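Local atomic coordinates of maltose-binding protein MalE1 (Thermotoga maritima, PDB entry 6DTU), a protein that binds maltotetraose and probably serves as the solute receptor of a maltodextrin transport system. Residues P256-V261 / A325-P330; E109-I114 / A246-L251; T6-E11 / Q54-I59; K45-A50 / A70-I75; F81-N86 / P303-V308. All coordinates share one frame; numbering follows the deposited sequence. Where two conformers were deposited one is given.

Contact 1: residues P256-V261 / A325-P330; sequences PARPFV and AANGIP
Phe260 pairs with Ile329 and Val261 with Pro330 in a short parallel bridge, which lays strand 329-330 beside strand 260-268 of the large mixed sheet. Two backbone bonds set the register: Ile329 N to Pro259 O and Val261 N to Ile329 O, each 2.8 Å. Pro330 has no N-H, and the pairing goes on through a backbone bond between Val261 and Met331. Just before the bridge comes Gly328, where a side chain could hardly fit, since a beta carbon would lie only 2.7 Å from Val261 CG2. That methyl sits beside the backbone N, with CG1 anti to it (chi1 171°), which turns CG2 toward the end of helix 316-326, 4.2 Å from Ala325 CB. On the other face of the bridge the Phe260 ring turns an edge to Ile329 O, 3.7 Å from CD1; Phe163 meets the same ring edge-to-face and Trp341 also packs on it. The Phe260 side chain lies about 7 Å from a bound glucose. Farther back, Arg258, in one of its two modelled conformers, runs extended alongside Asn327 and bends NH1 to Asn327 O, 3.0 Å away. The Asn327 amide suits its place because ND2 can donate to a water at 2.9 Å, which in turn donates to Ala257 O at 2.6 Å.

Contact 2: residues E109-I114 / A246-L251; sequences EAIALI and APIPDL. With GLC (alpha-D-glucopyranose), chain C.
Leu113 and Ala246 form an antiparallel hydrogen-bonded pair, each residue satisfying both backbone groups of the other. Leu113 N donates to Ala246 O over 2.8 Å, arriving nearly along the C=O axis though bent at the hydrogen (135°); Ala246 N returns a straighter bond of 2.9 Å to Leu113 O, in the carbonyl plane. Pro247 has no N-H, and with it the chain leaves the strand. Neighbouring polar groups find partners outside: Ile111 O accepts from Ser324 OG, and Ala112 bonds through its backbone to Asn228. Around the bridge the packing is apolar. Leu113 CD2 meets Pro249 CD at 4.1 Å, the two side chains crossing at about a right angle, while Ile248 CG1 lies 4.0 Å from Ala112 CA. Alanine suits position 112, whose methyl is already 3.3 Å from Ala246 O. At the other end of the segment, Glu109 puts CG between its backbone N and carbonyl carbon (chi1 63°) and extends to the sugar. OE2 accepts from O2 of the chain C glucose at 2.6 Å and from Gln264 NE2, while OE1 is salt-bridged to Arg301. Glu109 thus belongs to the glycan pocket, its carboxylate held by Arg301 and Gln264 while it takes the sugar hydroxyl.

Contact 3: residues T6-E11 / Q54-I59; sequences TIWCSE and QGADII. With GLC (alpha-D-glucopyranose), chain B.
Ile7 with Ile58 and Trp8 with Ile59 make a parallel strand pairing deep in the sheet, joining strand 4-9 to strand 58-62. The ladder runs through Ile58 N to Thr6 O at 3.1 Å and Trp8 N to Ile58 O at 3.0 Å. Just before strand 58-62, Asp57 keeps CG beside its own backbone N (chi1 -53°), which brings OD2 to Thr6 N; the bond, 2.8 Å and almost straight (166°), uses the anti lone pair, while OD1 is held by Ser272 and Asn274. On one face of the pair Ile7 and Ile58 lie side by side. On the other, Trp8 lays its pyrrole ring flat against Ala56, whose CB stands 3.4 Å from the ring centroid, a CH-pi contact that a methyl fits closely. Ile59 CG2 meets Trp8 CE3 obliquely at 4.0 Å, and helix 39-49 packs on the indole. Replacing Trp8 by a serine would probably strip Ala56 of its aromatic cover and open a gap between sheet and helix. Past the strand end, Ser10 OG accepts O2 of the chain B glucose at 2.7 Å. Strand 4-9 between 31-36 and 58-62, with 260-268 returning antiparallel beside 58-62, is the arrangement of a type II periplasmic binding protein lobe.

Contact 4: residues K45-A50 / A70-I75; sequences KFLTAA and AVNGLI
Leu74 is the residue on which the end of helix 39-49 closes, and its contacts are mostly between hydrocarbon groups. Each branch has its own partner: CD1 touches Leu47 CD2 at 3.8 Å, the two side chains crossing at about a right angle, and CD2 meets Ala50 CB at 4.1 Å. Nearer the backbone, Leu74 CB lies 3.9 Å from Phe46 CE2, and Ile75 CG2 comes to the same ring atom at 4.1 Å. Phe46 is placed for this by CG anti to the backbone N (chi1 -170°); one turn farther along, Ala50 CB sits over the centre of the ring, a methyl that covers the ring face and still touches Leu74 CD2. The polar atoms at the border make only van der Waals contacts across it: Leu74 O faces the rim of the Phe46 ring, 3.7 Å from CE2, and Leu47 CD2 brushes Asn72 ND2 at 3.8 Å. The two segments share no backbone bond. Helix 66-71 finishes in a Schellman motif with Gly73 at positive phi (71°), a conformation easy for a residue lacking a beta carbon, and this turn delivers Leu74 to the helix; Leu74 also bonds through its backbone to Ala270. Being apolar, the contact depends on shape and burial rather than on directional bonds.

Contact 5: residues F81-N86 / P303-V308; sequences FSDLKN and PSRKDV
Arg305, at the N-cap position of helix 306-312, joins Asp83 and Asp307 in a salt-bridge network that ties the loop 81-86 to the helix start. With CG anti to the backbone N (chi1 -177°) its chain runs out extended and sets the guanidinium beside Asn86, whose CB stands 3.6 Å above the centre of one face, the amide turned 34° from the guanidinium plane. At the edge, NH1 donates in plane to Asp83 OD1 at 2.9 Å, which it meets from above the carboxylate plane; NH1 is also bonded to Ala287 O. Another edge of the group grips Asp307 side-on, NE to OD1 at 2.7 Å and NH2 to OD2 at 2.9 Å, so the rotation of both flat groups is fixed. With a methionine in place of Arg305, the two aspartates would probably lose the positive charge that links them, and the Asp307 carboxylate would be freer to turn. Next, Lys306 gives its backbone N to Asn86 O, 2.9 Å away in a straight bond. Asp307 reaches that same carbonyl indirectly: its N donates to a water at 2.9 Å, and the water donates to Asn86 O at 2.8 Å.

In the fold
Four of the five contacts gather into two clusters. Contacts 1 and 2 lie with centres 9 Å apart and touch, Ala257 CB packing 3.7 Å from Ile248 CB. Contacts 3 and 4, 12 Å apart, share the indole of Trp8, whose CH2 is 3.4 Å from Lys45 CD, and a probable hydrogen bond from Gln54 N to Ala49 O. The clusters fall on opposite sides of the chain's centre, contacts 2 and 3 being 30 Å apart between centres. Each nevertheless sends a residue to the glycan, Glu109 and Ser10, and Arg301 bonds both sugar and Glu109. Contact 5 touches none of the others; its nearest atoms are about 7 Å from contact 2, which falls within the stretch of chain it spans, and its Ser304 side chain is about 12 Å from a bound glucose.

Contact 1: residues P256-V261 / A325-P330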
# COMPACT_ATOMS: atom_id res chain seq x y z
N PRO A 256 2.31 -10.58 -17.38
CA PRO A 256 1.62 -10.50 -16.08
C PRO A 256 1.52 -9.07 -15.58
O PRO A 256 2.33 -8.20 -15.91
CB PRO A 256 2.49 -11.34 -15.15
CG PRO A 256 3.84 -11.35 -15.78
CD PRO A 256 3.63 -11.22 -17.27
N ALA A 257 0.50 -8.84 -14.76
CA ALA A 257 0.42 -7.60 -14.02
C ALA A 257 1.55 -7.55 -13.00
O ALA A 257 1.95 -8.58 -12.48
CB ALA A 257 -0.91 -7.53 -13.25
N ARG A 258 2.06 -6.35 -12.72
CA ARG A 258 3.18 -6.18 -11.80
C ARG A 258 2.86 -5.07 -10.80
O ARG A 258 3.17 -3.90 -11.05
CB ARG A 258 4.48 -5.93 -12.55
CG ARG A 258 4.84 -7.05 -13.53
CD ARG A 258 6.15 -6.80 -14.25
NE ARG A 258 6.55 -7.98 -15.01
CZ ARG A 258 7.09 -9.07 -14.46
NH1 ARG A 258 7.29 -9.13 -13.15
NH2 ARG A 258 7.43 -10.10 -15.22
N PRO A 259 2.24 -5.41 -9.67
CA PRO A 259 1.84 -4.38 -8.69
C PRO A 259 3.03 -3.80 -7.92
O PRO A 259 4.11 -4.38 -7.84
CB PRO A 259 0.93 -5.17 -7.74
CG PRO A 259 1.47 -6.58 -7.79
CD PRO A 259 1.87 -6.76 -9.22
N PHE A 260 2.80 -2.63 -7.34
CA PHE A 260 3.73 -2.13 -6.33
C PHE A 260 3.84 -3.12 -5.18
O PHE A 260 2.86 -3.76 -4.77
CB PHE A 260 3.22 -0.80 -5.77
CG PHE A 260 3.66 0.44 -6.52
CD1 PHE A 260 5.01 0.70 -6.78
CD2 PHE A 260 2.73 1.36 -6.94
CE1 PHE A 260 5.39 1.89 -7.47
CE2 PHE A 260 3.10 2.50 -7.62
CZ PHE A 260 4.42 2.77 -7.87
N VAL A 261 5.04 -3.24 -4.63
CA VAL A 261 5.25 -3.92 -3.36
C VAL A 261 5.54 -2.87 -2.29
O VAL A 261 6.37 -1.98 -2.49
CB VAL A 261 6.35 -4.99 -3.46
CG1 VAL A 261 6.72 -5.53 -2.08
CG2 VAL A 261 5.88 -6.09 -4.39
N ALA A 325 2.61 -10.53 -5.14
CA ALA A 325 3.81 -9.76 -4.86
C ALA A 325 5.04 -10.31 -5.57
O ALA A 325 6.00 -9.56 -5.79
CB ALA A 325 4.07 -9.75 -3.35
N ALA A 326 5.03 -11.59 -5.94
CA ALA A 326 6.19 -12.18 -6.59
C ALA A 326 6.49 -11.52 -7.93
O ALA A 326 7.65 -11.49 -8.36
CB ALA A 326 6.01 -13.70 -6.73
N ASN A 327 5.46 -11.02 -8.62
CA ASN A 327 5.64 -10.31 -9.88
C ASN A 327 5.79 -8.81 -9.71
O ASN A 327 5.84 -8.08 -10.70
CB ASN A 327 4.48 -10.61 -10.84
CG ASN A 327 4.43 -12.06 -11.28
OD1 ASN A 327 5.46 -12.70 -11.47
ND2 ASN A 327 3.23 -12.60 -11.43
N GLY A 328 5.91 -8.32 -8.47
CA GLY A 328 5.75 -6.90 -8.19
C GLY A 328 7.06 -6.12 -8.19
O GLY A 328 8.16 -6.65 -8.34
N ILE A 329 6.91 -4.80 -8.02
CA ILE A 329 8.03 -3.86 -8.03
C ILE A 329 7.97 -3.06 -6.74
O ILE A 329 6.95 -2.42 -6.46
CB ILE A 329 7.97 -2.91 -9.24
CG1 ILE A 329 7.76 -3.68 -10.55
CG2 ILE A 329 9.24 -2.06 -9.30
CD1 ILE A 329 9.03 -4.26 -11.11
N PRO A 330 9.00 -3.07 -5.90
CA PRO A 330 8.93 -2.29 -4.65
C PRO A 330 8.80 -0.80 -4.96
O PRO A 330 9.42 -0.28 -5.89
CB PRO A 330 10.27 -2.60 -3.96
CG PRO A 330 10.70 -3.92 -4.56
CD PRO A 330 10.25 -3.85 -5.99
O HOH W 1 0.99 -10.80 -11.43

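Contact 2: residues E109-I114 / A246-L251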
# COMPACT_ATOMS: atom_id res chain seq x y z
N GLU A 109 3.27 -6.16 1.43
CA GLU A 109 1.95 -6.26 0.84
C GLU A 109 2.03 -5.94 -0.64
O GLU A 109 2.98 -5.31 -1.11
CB GLU A 109 0.98 -5.26 1.50
CG GLU A 109 1.42 -3.81 1.27
CD GLU A 109 0.76 -2.82 2.19
OE1 GLU A 109 0.10 -3.24 3.16
OE2 GLU A 109 0.91 -1.61 1.93
N ALA A 110 1.00 -6.38 -1.37
CA ALA A 110 0.77 -5.95 -2.75
C ALA A 110 -0.70 -6.19 -3.05
O ALA A 110 -1.31 -7.11 -2.49
CB ALA A 110 1.61 -6.78 -3.73
N ILE A 111 -1.25 -5.35 -3.92
CA ILE A 111 -2.64 -5.57 -4.33
C ILE A 111 -2.73 -6.81 -5.20
O ILE A 111 -1.75 -7.28 -5.78
CB ILE A 111 -3.29 -4.34 -5.00
CG1 ILE A 111 -2.58 -3.93 -6.29
CG2 ILE A 111 -3.27 -3.15 -4.03
CD1 ILE A 111 -3.09 -2.58 -6.86
N ALA A 112 -3.94 -7.38 -5.26
CA ALA A 112 -4.22 -8.63 -5.96
C ALA A 112 -5.69 -8.63 -6.35
O ALA A 112 -6.45 -7.71 -6.01
CB ALA A 112 -3.90 -9.84 -5.08
N LEU A 113 -6.10 -9.65 -7.09
CA LEU A 113 -7.52 -9.82 -7.35
C LEU A 113 -8.16 -10.46 -6.12
O LEU A 113 -7.75 -11.54 -5.69
CB LEU A 113 -7.75 -10.70 -8.57
CG LEU A 113 -9.19 -10.91 -9.01
CD1 LEU A 113 -9.71 -9.67 -9.69
CD2 LEU A 113 -9.21 -12.10 -9.97
N ILE A 114 -9.12 -9.76 -5.53
CA ILE A 114 -9.94 -10.29 -4.46
C ILE A 114 -11.32 -10.51 -5.05
O ILE A 114 -11.88 -9.61 -5.68
CB ILE A 114 -10.01 -9.32 -3.27
CG1 ILE A 114 -8.61 -9.01 -2.77
CG2 ILE A 114 -10.85 -9.94 -2.14
CD1 ILE A 114 -8.61 -7.95 -1.72
N ALA A 246 -6.26 -13.99 -5.55
CA ALA A 246 -5.52 -14.52 -6.69
C ALA A 246 -4.69 -13.40 -7.30
O ALA A 246 -5.00 -12.22 -7.11
CB ALA A 246 -6.49 -15.07 -7.74
N PRO A 247 -3.62 -13.73 -8.02
CA PRO A 247 -2.92 -12.68 -8.76
C PRO A 247 -3.86 -11.97 -9.73
O PRO A 247 -4.84 -12.55 -10.22
CB PRO A 247 -1.82 -13.44 -9.51
CG PRO A 247 -1.61 -14.67 -8.70
CD PRO A 247 -2.95 -15.04 -8.14
N ILE A 248 -3.56 -10.70 -10.00
CA ILE A 248 -4.32 -9.97 -11.00
C ILE A 248 -4.21 -10.73 -12.31
O ILE A 248 -3.13 -11.26 -12.63
CB ILE A 248 -3.79 -8.54 -11.15
CG1 ILE A 248 -3.90 -7.80 -9.81
CG2 ILE A 248 -4.51 -7.79 -12.28
CD1 ILE A 248 -3.11 -6.49 -9.78
N PRO A 249 -5.30 -10.89 -13.07
CA PRO A 249 -5.21 -11.66 -14.31
C PRO A 249 -4.18 -11.05 -15.25
O PRO A 249 -3.96 -9.84 -15.25
CB PRO A 249 -6.63 -11.55 -14.88
CG PRO A 249 -7.51 -11.35 -13.65
CD PRO A 249 -6.68 -10.51 -12.74
N ASP A 250 -3.50 -11.92 -16.01
CA ASP A 250 -2.49 -11.45 -16.96
C ASP A 250 -3.11 -10.44 -17.91
O ASP A 250 -4.25 -10.61 -18.36
CB ASP A 250 -1.94 -12.62 -17.78
CG ASP A 250 -1.06 -13.57 -16.98
OD1 ASP A 250 -0.44 -13.17 -15.97
OD2 ASP A 250 -1.00 -14.76 -17.37
N LEU A 251 -2.35 -9.38 -18.21
CA LEU A 251 -2.89 -8.31 -19.05
C LEU A 251 -3.15 -8.82 -20.46
O LEU A 251 -4.11 -8.40 -21.13
CB LEU A 251 -1.92 -7.14 -19.07
CG LEU A 251 -1.39 -6.76 -17.69
CD1 LEU A 251 -0.46 -5.57 -17.84
CD2 LEU A 251 -2.57 -6.47 -16.76
C1 GLC C . -2.76 1.17 0.77
C2 GLC C . -1.29 0.93 0.68
C3 GLC C . -0.56 2.19 0.59
C4 GLC C . -1.02 3.01 -0.61
C5 GLC C . -2.56 3.25 -0.58
C6 GLC C . -3.05 3.79 -1.81
O2 GLC C . -0.88 0.29 1.92
O3 GLC C . 0.88 1.94 0.38
O4 GLC C . -0.40 4.34 -0.56
O5 GLC C . -3.20 1.88 -0.43
O6 GLC C . -4.37 4.27 -1.60

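Contact 3: residues T6-E11 / Q54-I59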
# COMPACT_ATOMS: atom_id res chain seq x y z
N THR A 6 2.26 8.79 21.83
CA THR A 6 1.13 8.91 20.92
C THR A 6 1.52 8.33 19.57
O THR A 6 2.61 8.60 19.05
CB THR A 6 0.74 10.38 20.77
OG1 THR A 6 0.34 10.87 22.07
CG2 THR A 6 -0.46 10.50 19.82
N ILE A 7 0.62 7.52 19.01
CA ILE A 7 0.82 6.84 17.73
C ILE A 7 -0.27 7.30 16.79
O ILE A 7 -1.45 7.30 17.17
CB ILE A 7 0.67 5.32 17.92
CG1 ILE A 7 1.62 4.80 19.00
CG2 ILE A 7 0.86 4.58 16.60
CD1 ILE A 7 1.31 3.38 19.44
N TRP A 8 0.10 7.64 15.56
CA TRP A 8 -0.85 7.86 14.47
C TRP A 8 -0.82 6.63 13.57
O TRP A 8 0.25 6.19 13.14
CB TRP A 8 -0.49 9.08 13.61
CG TRP A 8 -0.63 10.39 14.27
CD1 TRP A 8 -1.21 10.65 15.49
CD2 TRP A 8 -0.21 11.65 13.75
NE1 TRP A 8 -1.16 11.99 15.77
CE2 TRP A 8 -0.56 12.64 14.70
CE3 TRP A 8 0.41 12.06 12.55
CZ2 TRP A 8 -0.29 13.99 14.51
CZ3 TRP A 8 0.68 13.40 12.36
CH2 TRP A 8 0.32 14.36 13.34
N CYS A 9 -1.99 6.10 13.27
CA CYS A 9 -2.06 4.96 12.36
C CYS A 9 -3.41 5.00 11.67
O CYS A 9 -4.33 5.70 12.09
CB CYS A 9 -1.86 3.62 13.09
SG CYS A 9 -3.13 3.23 14.30
N SER A 10 -3.52 4.21 10.61
CA SER A 10 -4.78 4.11 9.90
C SER A 10 -5.79 3.33 10.73
O SER A 10 -5.48 2.79 11.80
CB SER A 10 -4.58 3.42 8.55
OG SER A 10 -4.58 2.02 8.72
N GLU A 11 -7.01 3.21 10.21
CA GLU A 11 -8.04 2.49 10.95
C GLU A 11 -7.69 1.02 11.17
O GLU A 11 -8.16 0.42 12.14
CB GLU A 11 -9.41 2.60 10.26
CG GLU A 11 -9.53 1.84 8.97
CD GLU A 11 -9.31 2.73 7.79
OE1 GLU A 11 -8.64 3.77 7.98
OE2 GLU A 11 -9.81 2.42 6.68
N GLN A 54 3.92 19.21 17.38
CA GLN A 54 2.60 18.60 17.51
C GLN A 54 2.48 17.28 16.77
O GLN A 54 1.36 16.76 16.64
CB GLN A 54 1.50 19.55 17.04
CG GLN A 54 1.44 20.84 17.85
CD GLN A 54 0.15 21.62 17.67
OE1 GLN A 54 -0.48 21.59 16.61
NE2 GLN A 54 -0.23 22.35 18.71
N GLY A 55 3.58 16.71 16.30
CA GLY A 55 3.51 15.40 15.67
C GLY A 55 3.47 14.26 16.68
O GLY A 55 3.98 14.36 17.79
N ALA A 56 2.86 13.15 16.27
CA ALA A 56 2.86 11.96 17.10
C ALA A 56 4.29 11.50 17.37
O ALA A 56 5.22 11.81 16.61
CB ALA A 56 2.13 10.82 16.38
N ASP A 57 4.47 10.77 18.47
CA ASP A 57 5.80 10.22 18.75
C ASP A 57 6.15 9.10 17.78
O ASP A 57 7.34 8.89 17.50
CB ASP A 57 5.86 9.71 20.18
CG ASP A 57 5.42 10.78 21.17
OD1 ASP A 57 6.21 11.71 21.43
OD2 ASP A 57 4.28 10.73 21.69
N ILE A 58 5.16 8.35 17.32
CA ILE A 58 5.34 7.21 16.42
C ILE A 58 4.28 7.30 15.34
O ILE A 58 3.11 7.55 15.64
CB ILE A 58 5.18 5.91 17.22
CG1 ILE A 58 6.29 5.76 18.27
CG2 ILE A 58 5.11 4.70 16.32
CD1 ILE A 58 6.04 4.61 19.26
N ILE A 59 4.68 7.09 14.08
CA ILE A 59 3.72 7.01 12.99
C ILE A 59 3.84 5.64 12.34
O ILE A 59 4.93 5.05 12.28
CB ILE A 59 3.82 8.17 11.96
CG1 ILE A 59 5.20 8.16 11.27
CG2 ILE A 59 3.50 9.50 12.62
CD1 ILE A 59 5.32 9.16 10.12
C1 GLC B . -5.71 1.49 5.09
C2 GLC B . -4.44 0.73 5.07
C3 GLC B . -3.45 1.32 4.14
C4 GLC B . -4.00 1.40 2.76
C5 GLC B . -5.28 2.29 2.74
C6 GLC B . -5.97 2.26 1.53
O1 GLC B . -5.50 2.76 5.60
O2 GLC B . -3.92 0.75 6.45
O3 GLC B . -2.26 0.45 4.19
O4 GLC B . -3.01 1.99 1.88
O5 GLC B . -6.24 1.62 3.74
O6 GLC B . -7.03 3.22 1.59

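Contact 4: residues K45-A50 / A70-I75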
# COMPACT_ATOMS: atom_id res chain seq x y z
N LYS A 45 -0.02 15.35 7.36
CA LYS A 45 -0.21 15.87 8.70
C LYS A 45 1.11 15.90 9.46
O LYS A 45 1.38 16.83 10.23
CB LYS A 45 -1.26 15.05 9.45
CG LYS A 45 -1.72 15.63 10.78
CD LYS A 45 -2.59 14.64 11.54
CE LYS A 45 -3.12 15.25 12.85
NZ LYS A 45 -4.13 16.30 12.62
N PHE A 46 1.94 14.86 9.28
CA PHE A 46 3.21 14.79 10.01
C PHE A 46 4.19 15.85 9.50
O PHE A 46 4.89 16.49 10.29
CB PHE A 46 3.77 13.38 9.87
CG PHE A 46 4.93 13.11 10.77
CD1 PHE A 46 4.74 12.94 12.13
CD2 PHE A 46 6.21 12.99 10.24
CE1 PHE A 46 5.80 12.68 12.96
CE2 PHE A 46 7.28 12.74 11.08
CZ PHE A 46 7.06 12.58 12.44
N LEU A 47 4.23 16.06 8.19
CA LEU A 47 5.08 17.12 7.65
C LEU A 47 4.70 18.47 8.24
O LEU A 47 5.56 19.32 8.49
CB LEU A 47 4.96 17.16 6.12
CG LEU A 47 5.64 16.01 5.37
CD1 LEU A 47 5.13 15.94 3.92
CD2 LEU A 47 7.11 16.25 5.39
N THR A 48 3.40 18.70 8.45
CA THR A 48 2.96 19.96 9.01
C THR A 48 3.19 20.01 10.52
O THR A 48 3.72 21.00 11.04
CB THR A 48 1.46 20.16 8.72
OG1 THR A 48 1.24 20.22 7.31
CG2 THR A 48 0.97 21.46 9.35
N ALA A 49 2.81 18.96 11.24
CA ALA A 49 2.78 19.02 12.69
C ALA A 49 4.14 18.76 13.34
O ALA A 49 4.43 19.29 14.42
CB ALA A 49 1.74 18.04 13.24
N ALA A 50 4.97 17.89 12.76
CA ALA A 50 6.22 17.54 13.42
C ALA A 50 7.12 18.74 13.70
O ALA A 50 7.58 18.88 14.84
CB ALA A 50 6.93 16.38 12.71
N ALA A 70 13.33 11.27 6.11
CA ALA A 70 14.69 11.21 6.64
C ALA A 70 15.50 12.43 6.23
O ALA A 70 16.22 13.01 7.05
CB ALA A 70 15.37 9.92 6.20
N VAL A 71 15.42 12.82 4.95
CA VAL A 71 16.22 13.95 4.49
C VAL A 71 15.72 15.26 5.08
O VAL A 71 16.49 16.22 5.21
CB VAL A 71 16.28 14.03 2.95
CG1 VAL A 71 16.79 12.72 2.37
CG2 VAL A 71 14.95 14.41 2.38
N ASN A 72 14.43 15.33 5.42
CA ASN A 72 13.88 16.50 6.10
C ASN A 72 14.17 16.47 7.60
O ASN A 72 13.76 17.40 8.31
CB ASN A 72 12.36 16.59 5.91
CG ASN A 72 11.94 16.77 4.45
OD1 ASN A 72 12.74 17.12 3.58
ND2 ASN A 72 10.65 16.53 4.18
N GLY A 73 14.83 15.43 8.10
CA GLY A 73 15.17 15.34 9.50
C GLY A 73 14.00 15.10 10.43
O GLY A 73 14.07 15.46 11.61
N LEU A 74 12.93 14.46 9.94
CA LEU A 74 11.72 14.33 10.74
C LEU A 74 11.52 12.96 11.39
O LEU A 74 10.73 12.87 12.32
CB LEU A 74 10.48 14.64 9.89
CG LEU A 74 10.36 16.08 9.40
CD1 LEU A 74 9.06 16.21 8.66
CD2 LEU A 74 10.40 17.05 10.57
N ILE A 75 12.18 11.91 10.92
CA ILE A 75 12.09 10.59 11.55
C ILE A 75 13.49 10.21 12.02
O ILE A 75 14.49 10.60 11.41
CB ILE A 75 11.43 9.49 10.68
CG1 ILE A 75 12.09 9.42 9.29
CG2 ILE A 75 9.92 9.68 10.61
CD1 ILE A 75 11.62 8.26 8.45

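Contact 5: residues F81-N86 / P303-V308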
# COMPACT_ATOMS: atom_id res chain seq x y z
N PHE A 81 19.34 -3.30 17.51
CA PHE A 81 18.66 -3.86 18.67
C PHE A 81 18.67 -5.37 18.51
O PHE A 81 18.89 -5.88 17.42
CB PHE A 81 17.22 -3.32 18.81
CG PHE A 81 16.38 -3.49 17.56
CD1 PHE A 81 15.44 -4.50 17.50
CD2 PHE A 81 16.54 -2.65 16.47
CE1 PHE A 81 14.66 -4.67 16.35
CE2 PHE A 81 15.77 -2.81 15.32
CZ PHE A 81 14.83 -3.84 15.27
N SER A 82 18.47 -6.07 19.62
CA SER A 82 18.68 -7.51 19.64
C SER A 82 17.76 -8.25 18.66
O SER A 82 18.15 -9.28 18.11
CB SER A 82 18.48 -8.05 21.05
OG SER A 82 17.14 -7.84 21.46
N ASP A 83 16.55 -7.76 18.45
CA ASP A 83 15.65 -8.44 17.53
C ASP A 83 15.86 -8.09 16.07
O ASP A 83 15.15 -8.63 15.24
CB ASP A 83 14.19 -8.21 17.90
CG ASP A 83 13.77 -9.05 19.08
OD1 ASP A 83 13.38 -10.21 18.87
OD2 ASP A 83 13.88 -8.56 20.22
N LEU A 84 16.84 -7.24 15.75
CA LEU A 84 17.03 -6.82 14.36
C LEU A 84 17.26 -8.02 13.43
O LEU A 84 16.71 -8.06 12.32
CB LEU A 84 18.20 -5.83 14.30
CG LEU A 84 18.70 -5.33 12.95
CD1 LEU A 84 17.65 -4.40 12.38
CD2 LEU A 84 20.05 -4.63 13.10
N LYS A 85 17.98 -9.04 13.90
CA LYS A 85 18.25 -10.21 13.06
C LYS A 85 16.99 -10.96 12.67
O LYS A 85 16.99 -11.72 11.69
CB LYS A 85 19.21 -11.17 13.77
CG LYS A 85 18.56 -11.90 14.95
CD LYS A 85 19.57 -12.75 15.70
CE LYS A 85 18.94 -13.47 16.87
NZ LYS A 85 17.87 -14.42 16.46
N ASN A 86 15.90 -10.76 13.40
CA ASN A 86 14.73 -11.58 13.15
C ASN A 86 13.85 -11.05 12.04
O ASN A 86 12.85 -11.70 11.70
CB ASN A 86 13.93 -11.73 14.45
CG ASN A 86 14.73 -12.44 15.50
OD1 ASN A 86 15.27 -13.52 15.26
ND2 ASN A 86 14.81 -11.86 16.69
N PRO A 303 3.76 -10.98 6.96
CA PRO A 303 4.67 -10.55 8.05
C PRO A 303 6.13 -10.42 7.65
O PRO A 303 6.67 -11.24 6.93
CB PRO A 303 4.46 -11.62 9.13
CG PRO A 303 3.00 -12.03 8.92
CD PRO A 303 2.81 -12.01 7.41
N SER A 304 6.76 -9.34 8.14
CA SER A 304 8.17 -9.07 7.88
C SER A 304 9.12 -9.73 8.86
O SER A 304 10.31 -9.84 8.56
CB SER A 304 8.45 -7.56 7.82
OG SER A 304 7.81 -6.98 6.70
N ARG A 305 8.63 -10.18 10.01
CA ARG A 305 9.48 -10.89 10.94
C ARG A 305 9.44 -12.35 10.48
O ARG A 305 8.36 -12.91 10.30
CB ARG A 305 8.90 -10.76 12.35
CG ARG A 305 9.78 -11.44 13.39
CD ARG A 305 9.44 -11.18 14.84
NE ARG A 305 10.11 -12.24 15.55
CZ ARG A 305 11.00 -12.10 16.51
NH1 ARG A 305 11.35 -10.90 16.97
NH2 ARG A 305 11.55 -13.19 17.02
N LYS A 306 10.62 -12.93 10.25
CA LYS A 306 10.71 -14.21 9.55
C LYS A 306 9.96 -15.32 10.28
O LYS A 306 9.21 -16.09 9.66
CB LYS A 306 12.18 -14.58 9.36
CG LYS A 306 12.46 -15.95 8.72
CD LYS A 306 13.98 -16.25 8.67
CE LYS A 306 14.48 -16.63 10.06
NZ LYS A 306 15.95 -16.51 10.15
N ASP A 307 10.12 -15.40 11.60
CA ASP A 307 9.47 -16.47 12.34
C ASP A 307 7.95 -16.30 12.46
O ASP A 307 7.27 -17.25 12.86
CB ASP A 307 10.16 -16.77 13.68
CG ASP A 307 10.24 -15.58 14.62
OD1 ASP A 307 9.49 -14.60 14.43
OD2 ASP A 307 11.06 -15.66 15.58
N VAL A 308 7.44 -15.10 12.21
CA VAL A 308 6.00 -14.89 12.14
C VAL A 308 5.47 -15.27 10.76
O VAL A 308 4.42 -15.91 10.64
CB VAL A 308 5.67 -13.44 12.55
CG1 VAL A 308 4.18 -13.18 12.34
CG2 VAL A 308 6.10 -13.23 14.01
O HOH W 2 12.39 -14.19 12.86